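Local coordinates for fusolin (Entomopoxvirinae, PDB 4X29), which probably acts as a lytic polysaccharide monooxygenase, likely on chitin, and is thought to aid infection of insects by entomopoxviruses, at residues 1-6 / 137-142; 180-185 / 192-197. All coordinates share one frame; numbering follows the deposited sequence.

Contact 1: residues 1-6 / 137-142; sequences HGYITF and EFCPTA. With ZN (zinc ion), chain B.
The histidine brace of a lytic polysaccharide monooxygenase sits where strand 2-6 pairs antiparallel with the end of strand 131-140, and His1 O is tied down there by two backbone donors, Thr141 N at 2.7 Å and Ala142 N at 3.2 Å, both arriving from the same face of the carbonyl plane. The two bonds probably help to fix the residue whose N and ND1 bind the zinc ion, at 2.2 Å from N; His144 completes the protein ligands, and Glu68 is hydrogen-bonded to NE2 at the far side of the ring. Ala142 CB lies beside the metal. Next along, Tyr3 and Cys139 form a hydrogen-bonded pair, with Cys139 N 3.0 Å from Tyr3 O. The Phe138 ring, its CG anti to the backbone N (chi1 -164°), turns across to the partner strand and presents one face to the Tyr3 carbonyl, whose O stands over the ring centre. On the other face of the sheet, Cys139 SG, in a disulfide with Cys189, lies obliquely 4.7 Å from the Tyr3 ring centroid, while Thr141 CG2 meets CE2 of that ring at 3.8 Å. Further on, Glu137 O accepts from both Thr5 N (2.9 Å) and Phe6 N (3.2 Å). Thr5 and Phe6 together face Glu137, a classic beta bulge, at the opposite end of the strand pair from the histidine brace, which holds zinc in this crystal and copper in active members of the family.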
ATOM      1  N   HIS A   1       3.952   0.718 -34.535  1.00  3.00           N
ATOM      2  CA  HIS A   1       2.911   1.263 -33.672  1.00  3.00           C
ATOM      3  C   HIS A   1       2.296   0.205 -32.837  1.00  6.36           C
ATOM      4  O   HIS A   1       2.058  -0.891 -33.312  1.00  7.21           O
ATOM      5  CB  HIS A   1       1.820   1.956 -34.468  1.00  3.29           C
ATOM      6  CG  HIS A   1       2.239   3.252 -35.061  1.00  5.79           C
ATOM      7  ND1 HIS A   1       3.269   3.325 -35.978  1.00  6.41           N
ATOM      8  CD2 HIS A   1       1.682   4.474 -34.924  1.00  7.52           C
ATOM      9  CE1 HIS A   1       3.327   4.591 -36.338  1.00  6.32           C
ATOM     10  NE2 HIS A   1       2.380   5.315 -35.746  1.00  7.13           N
ATOM     11  N   GLY A   2       2.053   0.545 -31.592  1.00  3.28           N
ATOM     12  CA  GLY A   2       1.473  -0.358 -30.615  1.00  3.00           C
ATOM     13  C   GLY A   2       1.557   0.211 -29.226  1.00  5.54           C
ATOM     14  O   GLY A   2       2.022   1.334 -29.040  1.00  4.09           O
ATOM     15  N   TYR A   3       1.099  -0.564 -28.254  1.00  3.59           N
ATOM     16  CA  TYR A   3       1.031  -0.213 -26.828  1.00  3.00           C
ATOM     17  C   TYR A   3       1.003  -1.478 -25.986  1.00  4.92           C
ATOM     18  O   TYR A   3       0.658  -2.528 -26.526  1.00  3.00           O
ATOM     19  CB  TYR A   3      -0.245   0.608 -26.565  1.00  3.34           C
ATOM     20  CG  TYR A   3      -1.465   0.036 -27.258  1.00  4.60           C
ATOM     21  CD1 TYR A   3      -2.034  -1.166 -26.840  1.00  6.01           C
ATOM     22  CD2 TYR A   3      -2.036   0.680 -28.353  1.00  4.72           C
ATOM     23  CE1 TYR A   3      -3.129  -1.720 -27.505  1.00  7.08           C
ATOM     24  CE2 TYR A   3      -3.144   0.147 -29.012  1.00  4.92           C
ATOM     25  CZ  TYR A   3      -3.685  -1.054 -28.585  1.00 12.70           C
ATOM     26  OH  TYR A   3      -4.775  -1.586 -29.224  1.00 14.63           O
ATOM     27  N   ILE A   4       1.363  -1.397 -24.675  1.00  3.00           N
ATOM     28  CA  ILE A   4       1.304  -2.563 -23.785  1.00  3.00           C
ATOM     29  C   ILE A   4      -0.168  -2.878 -23.496  1.00  5.58           C
ATOM     30  O   ILE A   4      -0.939  -1.962 -23.190  1.00  3.67           O
ATOM     31  CB  ILE A   4       2.095  -2.451 -22.457  1.00  5.50           C
ATOM     32  CG1 ILE A   4       3.296  -1.506 -22.542  1.00  6.23           C
ATOM     33  CG2 ILE A   4       2.508  -3.848 -21.947  1.00  5.50           C
ATOM     34  CD1 ILE A   4       3.635  -0.932 -21.253  1.00  6.77           C
ATOM     35  N   THR A   5      -0.554  -4.164 -23.601  1.00  3.00           N
ATOM     36  CA  THR A   5      -1.920  -4.572 -23.297  1.00  3.11           C
ATOM     37  C   THR A   5      -1.917  -5.304 -22.000  1.00  7.76           C
ATOM     38  O   THR A   5      -2.939  -5.287 -21.293  1.00  7.46           O
ATOM     39  CB  THR A   5      -2.617  -5.340 -24.411  1.00  8.62           C
ATOM     40  OG1 THR A   5      -1.740  -6.269 -25.038  1.00 13.90           O
ATOM     41  CG2 THR A   5      -3.232  -4.425 -25.413  1.00  3.50           C
ATOM     42  N   PHE A   6      -0.765  -5.901 -21.632  1.00  3.51           N
ATOM     43  CA  PHE A   6      -0.691  -6.543 -20.318  1.00  3.00           C
ATOM     44  C   PHE A   6       0.762  -6.460 -19.708  1.00  8.85           C
ATOM     45  O   PHE A   6       1.700  -7.086 -20.219  1.00  9.39           O
ATOM     46  CB  PHE A   6      -1.227  -7.992 -20.330  1.00  3.66           C
ATOM     47  CG  PHE A   6      -1.259  -8.523 -18.923  1.00  4.77           C
ATOM     48  CD1 PHE A   6      -2.176  -8.030 -18.000  1.00  5.28           C
ATOM     49  CD2 PHE A   6      -0.266  -9.393 -18.470  1.00  6.58           C
ATOM     50  CE1 PHE A   6      -2.119  -8.414 -16.660  1.00  5.57           C
ATOM     51  CE2 PHE A   6      -0.223  -9.783 -17.133  1.00  8.70           C
ATOM     52  CZ  PHE A   6      -1.176  -9.315 -16.248  1.00  5.90           C
ATOM     53  N   GLU A 137       2.294  -8.741 -22.611  1.00  5.72           N
ATOM     54  CA  GLU A 137       1.692  -8.786 -23.933  1.00  5.59           C
ATOM     55  C   GLU A 137       1.807  -7.378 -24.540  1.00  9.88           C
ATOM     56  O   GLU A 137       1.294  -6.411 -23.973  1.00  9.79           O
ATOM     57  CB  GLU A 137       0.237  -9.290 -23.865  1.00  6.49           C
ATOM     58  CG  GLU A 137      -0.367  -9.624 -25.226  1.00 16.50           C
ATOM     59  CD  GLU A 137      -1.863  -9.903 -25.273  1.00 35.47           C
ATOM     60  OE1 GLU A 137      -2.644  -9.099 -24.712  1.00 20.60           O
ATOM     61  OE2 GLU A 137      -2.259 -10.901 -25.920  1.00 21.09           O
ATOM     62  N   PHE A 138       2.554  -7.263 -25.632  1.00  6.85           N
ATOM     63  CA  PHE A 138       2.706  -6.016 -26.379  1.00  5.74           C
ATOM     64  C   PHE A 138       1.888  -6.157 -27.688  1.00 12.78           C
ATOM     65  O   PHE A 138       2.069  -7.099 -28.462  1.00 10.41           O
ATOM     66  CB  PHE A 138       4.171  -5.615 -26.627  1.00  5.91           C
ATOM     67  CG  PHE A 138       4.290  -4.158 -27.049  1.00  6.24           C
ATOM     68  CD1 PHE A 138       4.139  -3.784 -28.385  1.00  8.83           C
ATOM     69  CD2 PHE A 138       4.486  -3.156 -26.103  1.00  4.81           C
ATOM     70  CE1 PHE A 138       4.185  -2.429 -28.761  1.00  8.97           C
ATOM     71  CE2 PHE A 138       4.579  -1.818 -26.486  1.00  7.12           C
ATOM     72  CZ  PHE A 138       4.405  -1.458 -27.808  1.00  6.24           C
ATOM     73  N   CYS A 139       0.953  -5.247 -27.874  1.00 12.44           N
ATOM     74  CA  CYS A 139       0.046  -5.260 -28.990  1.00 14.64           C
ATOM     75  C   CYS A 139       0.569  -4.401 -30.165  1.00 13.72           C
ATOM     76  O   CYS A 139       0.513  -3.183 -30.092  1.00 10.90           O
ATOM     77  CB  CYS A 139      -1.330  -4.797 -28.517  1.00 17.65           C
ATOM     78  SG  CYS A 139      -2.596  -4.763 -29.808  1.00 23.29           S
ATOM     79  N   PRO A 140       1.064  -5.009 -31.267  1.00  9.45           N
ATOM     80  CA  PRO A 140       1.500  -4.188 -32.414  1.00  8.26           C
ATOM     81  C   PRO A 140       0.303  -3.887 -33.353  1.00 11.75           C
ATOM     82  O   PRO A 140      -0.383  -4.795 -33.834  1.00 11.87           O
ATOM     83  CB  PRO A 140       2.565  -5.063 -33.072  1.00  9.32           C
ATOM     84  CG  PRO A 140       2.181  -6.497 -32.704  1.00 13.58           C
ATOM     85  CD  PRO A 140       1.201  -6.456 -31.558  1.00  9.48           C
ATOM     86  N   THR A 141      -0.001  -2.616 -33.565  1.00  7.70           N
ATOM     87  CA  THR A 141      -1.127  -2.274 -34.433  1.00  7.16           C
ATOM     88  C   THR A 141      -0.585  -2.152 -35.871  1.00 11.14           C
ATOM     89  O   THR A 141      -1.319  -2.344 -36.836  1.00 11.60           O
ATOM     90  CB  THR A 141      -1.909  -1.066 -33.885  1.00  8.08           C
ATOM     91  OG1 THR A 141      -1.160   0.135 -34.082  1.00  8.93           O
ATOM     92  CG2 THR A 141      -2.274  -1.237 -32.415  1.00  3.00           C
ATOM     93  N   ALA A 142       0.720  -1.899 -35.990  1.00  8.47           N
ATOM     94  CA  ALA A 142       1.513  -1.882 -37.221  1.00  8.38           C
ATOM     95  C   ALA A 142       2.680  -2.840 -36.988  1.00 13.77           C
ATOM     96  O   ALA A 142       3.307  -2.753 -35.936  1.00 12.56           O
ATOM     97  CB  ALA A 142       2.003  -0.465 -37.520  1.00  8.81           C
TER
HETATM   98 ZN    ZN B 401       4.312   1.760 -36.500  0.85 11.44          ZN

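Contact 2: residues 180-185 / 192-197; sequences LVQRRP and NNLVYR
Leu180 drops its CD1 methyl onto the middle of the Tyr196 ring in a beta hairpin made by strand 180-182 and the start of strand 194-203. The methyl stands 3.5 Å from the ring centroid and only 9° off the normal, a CH-pi contact. Leu194 CD1 comes in across the Leu180 side chain, 3.8 Å from its CG. The Tyr196 hydroxyl is hydrogen-bonded to Glu145. On the other face of the hairpin, Val181 CG2 fits against the centre of one face of the Arg197 guanidinium, while the Arg184 side chain covers the opposite face. The two guanidinium planes are 32° apart, with Arg197 NE 3.4 Å from Arg184 NH2; the closeness of these like charges is probably eased by Glu135, which forms a salt bridge with Arg184. The two methyls of Val195 pack against the base of Arg183, CG1 lying 4.0 Å from CB. Between the strands, Val181 and Val195 exchange backbone bonds, and Arg183 N extends the pairing to Asn193 O at 2.8 Å. At the turn end, Asn192 OD1 accepts from Leu194 N in an Asx turn. Arg197 bends at its third torsion (chi3 55°), bringing NH1 to Gln182 O at 2.9 Å, with that oxygen lying in the guanidinium plane.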
ATOM      1  N   LEU A 180       7.461 -12.489 -32.194  1.00 14.35           N
ATOM      2  CA  LEU A 180       6.135 -12.154 -32.700  1.00 13.71           C
ATOM      3  C   LEU A 180       5.369 -13.485 -32.812  1.00 15.04           C
ATOM      4  O   LEU A 180       5.788 -14.375 -33.553  1.00 15.39           O
ATOM      5  CB  LEU A 180       6.304 -11.425 -34.052  1.00 13.68           C
ATOM      6  CG  LEU A 180       5.216 -10.496 -34.548  1.00 18.88           C
ATOM      7  CD1 LEU A 180       4.656  -9.619 -33.459  1.00 18.98           C
ATOM      8  CD2 LEU A 180       5.755  -9.606 -35.642  1.00 23.32           C
ATOM      9  N   VAL A 181       4.294 -13.633 -32.033  1.00  9.30           N
ATOM     10  CA  VAL A 181       3.503 -14.865 -31.969  1.00  9.01           C
ATOM     11  C   VAL A 181       2.017 -14.592 -32.257  1.00 13.32           C
ATOM     12  O   VAL A 181       1.592 -13.432 -32.317  1.00 14.59           O
ATOM     13  CB  VAL A 181       3.680 -15.590 -30.596  1.00 13.08           C
ATOM     14  CG1 VAL A 181       4.987 -16.369 -30.542  1.00 12.89           C
ATOM     15  CG2 VAL A 181       3.573 -14.620 -29.409  1.00 12.82           C
ATOM     16  N   GLN A 182       1.227 -15.663 -32.415  1.00  9.26           N
ATOM     17  CA  GLN A 182      -0.205 -15.598 -32.661  1.00  9.63           C
ATOM     18  C   GLN A 182      -0.923 -15.248 -31.375  1.00 12.93           C
ATOM     19  O   GLN A 182      -0.631 -15.831 -30.330  1.00 10.79           O
ATOM     20  CB  GLN A 182      -0.730 -16.941 -33.197  1.00 11.66           C
ATOM     21  CG  GLN A 182      -2.134 -16.854 -33.809  1.00 36.36           C
ATOM     22  CD  GLN A 182      -2.154 -16.396 -35.256  1.00 60.27           C
ATOM     23  OE1 GLN A 182      -1.149 -16.451 -35.989  1.00 50.13           O
ATOM     24  NE2 GLN A 182      -3.328 -15.987 -35.717  1.00 57.73           N
ATOM     25  N   ARG A 183      -1.880 -14.314 -31.452  1.00 10.72           N
ATOM     26  CA  ARG A 183      -2.663 -13.957 -30.278  1.00 11.70           C
ATOM     27  C   ARG A 183      -3.491 -15.167 -29.826  1.00 19.39           C
ATOM     28  O   ARG A 183      -3.913 -15.982 -30.651  1.00 20.36           O
ATOM     29  CB  ARG A 183      -3.570 -12.741 -30.558  1.00  8.86           C
ATOM     30  CG  ARG A 183      -4.697 -13.039 -31.535  1.00  8.93           C
ATOM     31  CD  ARG A 183      -5.493 -11.823 -31.962  1.00 14.72           C
ATOM     32  NE  ARG A 183      -6.364 -11.285 -30.912  1.00 21.55           N
ATOM     33  CZ  ARG A 183      -7.484 -11.861 -30.484  1.00 26.97           C
ATOM     34  NH1 ARG A 183      -7.861 -13.039 -30.965  1.00 15.23           N
ATOM     35  NH2 ARG A 183      -8.220 -11.278 -29.554  1.00 15.49           N
ATOM     36  N   ARG A 184      -3.718 -15.273 -28.526  1.00 17.36           N
ATOM     37  CA  ARG A 184      -4.543 -16.312 -27.947  1.00 17.36           C
ATOM     38  C   ARG A 184      -6.000 -15.863 -27.969  1.00 22.14           C
ATOM     39  O   ARG A 184      -6.215 -14.657 -27.873  1.00 23.42           O
ATOM     40  CB  ARG A 184      -4.094 -16.569 -26.511  1.00 16.42           C
ATOM     41  CG  ARG A 184      -2.745 -17.239 -26.389  1.00 18.04           C
ATOM     42  CD  ARG A 184      -2.696 -17.969 -25.057  1.00 20.50           C
ATOM     43  NE  ARG A 184      -1.327 -18.276 -24.657  1.00  9.66           N
ATOM     44  CZ  ARG A 184      -0.592 -17.500 -23.879  1.00 16.40           C
ATOM     45  NH1 ARG A 184      -1.090 -16.368 -23.403  1.00 16.43           N
ATOM     46  NH2 ARG A 184       0.645 -17.848 -23.568  1.00 11.65           N
ATOM     47  N   PRO A 185      -7.032 -16.753 -28.006  1.00 17.60           N
ATOM     48  CA  PRO A 185      -8.438 -16.257 -27.974  1.00 16.68           C
ATOM     49  C   PRO A 185      -8.720 -15.288 -26.811  1.00 21.31           C
ATOM     50  O   PRO A 185      -9.594 -14.438 -26.906  1.00 20.67           O
ATOM     51  CB  PRO A 185      -9.275 -17.530 -27.830  1.00 18.09           C
ATOM     52  CG  PRO A 185      -8.293 -18.648 -27.619  1.00 22.92           C
ATOM     53  CD  PRO A 185      -6.978 -18.223 -28.142  1.00 18.30           C
ATOM     54  N   ASN A 192      -4.531  -7.043 -34.873  1.00 21.77           N
ATOM     55  CA  ASN A 192      -4.284  -8.049 -35.914  1.00 19.94           C
ATOM     56  C   ASN A 192      -4.106  -9.432 -35.246  1.00 20.58           C
ATOM     57  O   ASN A 192      -4.428  -9.573 -34.066  1.00 20.00           O
ATOM     58  CB  ASN A 192      -3.124  -7.675 -36.865  1.00 20.01           C
ATOM     59  CG  ASN A 192      -1.770  -7.418 -36.240  1.00 31.21           C
ATOM     60  OD1 ASN A 192      -1.189  -8.282 -35.577  1.00 21.38           O
ATOM     61  ND2 ASN A 192      -1.212  -6.227 -36.480  1.00 15.62           N
ATOM     62  N   ASN A 193      -3.674 -10.448 -36.008  1.00 13.67           N
ATOM     63  CA  ASN A 193      -3.527 -11.816 -35.531  1.00 12.51           C
ATOM     64  C   ASN A 193      -2.283 -12.006 -34.626  1.00 13.89           C
ATOM     65  O   ASN A 193      -2.135 -13.066 -34.000  1.00 13.41           O
ATOM     66  CB  ASN A 193      -3.419 -12.750 -36.757  1.00 12.59           C
ATOM     67  CG  ASN A 193      -2.120 -12.609 -37.552  1.00 31.93           C
ATOM     68  OD1 ASN A 193      -1.768 -11.534 -38.054  1.00 21.84           O
ATOM     69  ND2 ASN A 193      -1.356 -13.693 -37.653  1.00 20.94           N
ATOM     70  N   LEU A 194      -1.381 -11.011 -34.599  1.00  8.04           N
ATOM     71  CA  LEU A 194      -0.111 -11.106 -33.886  1.00  7.73           C
ATOM     72  C   LEU A 194       0.048 -10.217 -32.650  1.00 10.78           C
ATOM     73  O   LEU A 194      -0.549  -9.143 -32.551  1.00  9.33           O
ATOM     74  CB  LEU A 194       1.039 -10.771 -34.841  1.00  7.29           C
ATOM     75  CG  LEU A 194       1.206 -11.646 -36.059  1.00  9.49           C
ATOM     76  CD1 LEU A 194       2.346 -11.133 -36.880  1.00  9.34           C
ATOM     77  CD2 LEU A 194       1.406 -13.115 -35.671  1.00  8.49           C
ATOM     78  N   VAL A 195       0.890 -10.703 -31.715  1.00  6.46           N
ATOM     79  CA  VAL A 195       1.301 -10.053 -30.464  1.00  5.50           C
ATOM     80  C   VAL A 195       2.774 -10.360 -30.177  1.00  7.56           C
ATOM     81  O   VAL A 195       3.354 -11.306 -30.737  1.00  6.65           O
ATOM     82  CB  VAL A 195       0.427 -10.443 -29.225  1.00  9.94           C
ATOM     83  CG1 VAL A 195      -0.998  -9.936 -29.343  1.00 10.26           C
ATOM     84  CG2 VAL A 195       0.442 -11.940 -28.952  1.00  9.91           C
ATOM     85  N   TYR A 196       3.362  -9.559 -29.291  1.00  4.44           N
ATOM     86  CA  TYR A 196       4.676  -9.772 -28.688  1.00  4.97           C
ATOM     87  C   TYR A 196       4.379 -10.276 -27.295  1.00 12.06           C
ATOM     88  O   TYR A 196       3.708  -9.585 -26.522  1.00 12.71           O
ATOM     89  CB  TYR A 196       5.525  -8.500 -28.660  1.00  6.18           C
ATOM     90  CG  TYR A 196       6.053  -8.071 -30.007  1.00  7.55           C
ATOM     91  CD1 TYR A 196       7.117  -8.737 -30.603  1.00  8.68           C
ATOM     92  CD2 TYR A 196       5.513  -6.974 -30.670  1.00  8.30           C
ATOM     93  CE1 TYR A 196       7.664  -8.295 -31.801  1.00  8.24           C
ATOM     94  CE2 TYR A 196       6.042  -6.533 -31.881  1.00  9.51           C
ATOM     95  CZ  TYR A 196       7.125  -7.191 -32.435  1.00 17.21           C
ATOM     96  OH  TYR A 196       7.629  -6.794 -33.643  1.00 22.63           O
ATOM     97  N   ARG A 197       4.781 -11.498 -26.992  1.00 10.15           N
ATOM     98  CA  ARG A 197       4.440 -12.090 -25.707  1.00 11.21           C
ATOM     99  C   ARG A 197       5.638 -12.783 -25.087  1.00 19.26           C
ATOM    100  O   ARG A 197       6.301 -13.582 -25.763  1.00 19.90           O
ATOM    101  CB  ARG A 197       3.302 -13.080 -25.926  1.00  9.41           C
ATOM    102  CG  ARG A 197       2.379 -13.266 -24.770  1.00 19.81           C
ATOM    103  CD  ARG A 197       1.129 -14.056 -25.172  1.00 27.14           C
ATOM    104  NE  ARG A 197       1.431 -15.348 -25.791  1.00 20.05           N
ATOM    105  CZ  ARG A 197       0.941 -15.755 -26.961  1.00 23.42           C
ATOM    106  NH1 ARG A 197       0.105 -14.986 -27.642  1.00  3.00           N
ATOM    107  NH2 ARG A 197       1.272 -16.941 -27.449  1.00 12.10           N
TER
HETATM  108  O   HOH W   1      -2.031 -13.543 -26.455  1.00  8.73           O

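In the fold
Contacts 1 and 2 follow one another along the chain, and their centres lie 10 Å apart within one antiparallel sheet of order 2-6, 131-140, 194-203, 180-182. Contact 1 joins one outer strand to its inner neighbour, and contact 2 joins the other two strands. The inner strands meet between them: Phe138 N and Tyr196 O are 2.7 Å apart, a probable hydrogen bond, and Pro140 packs against Leu194 and Val195. Phe149 and Trp215, from the second sheet, touch both Phe138 and Tyr196. The sheet therefore runs continuously from the N-terminal metal site to the hairpin, consistent with the immunoglobulin-like beta-sandwich core of this enzyme family.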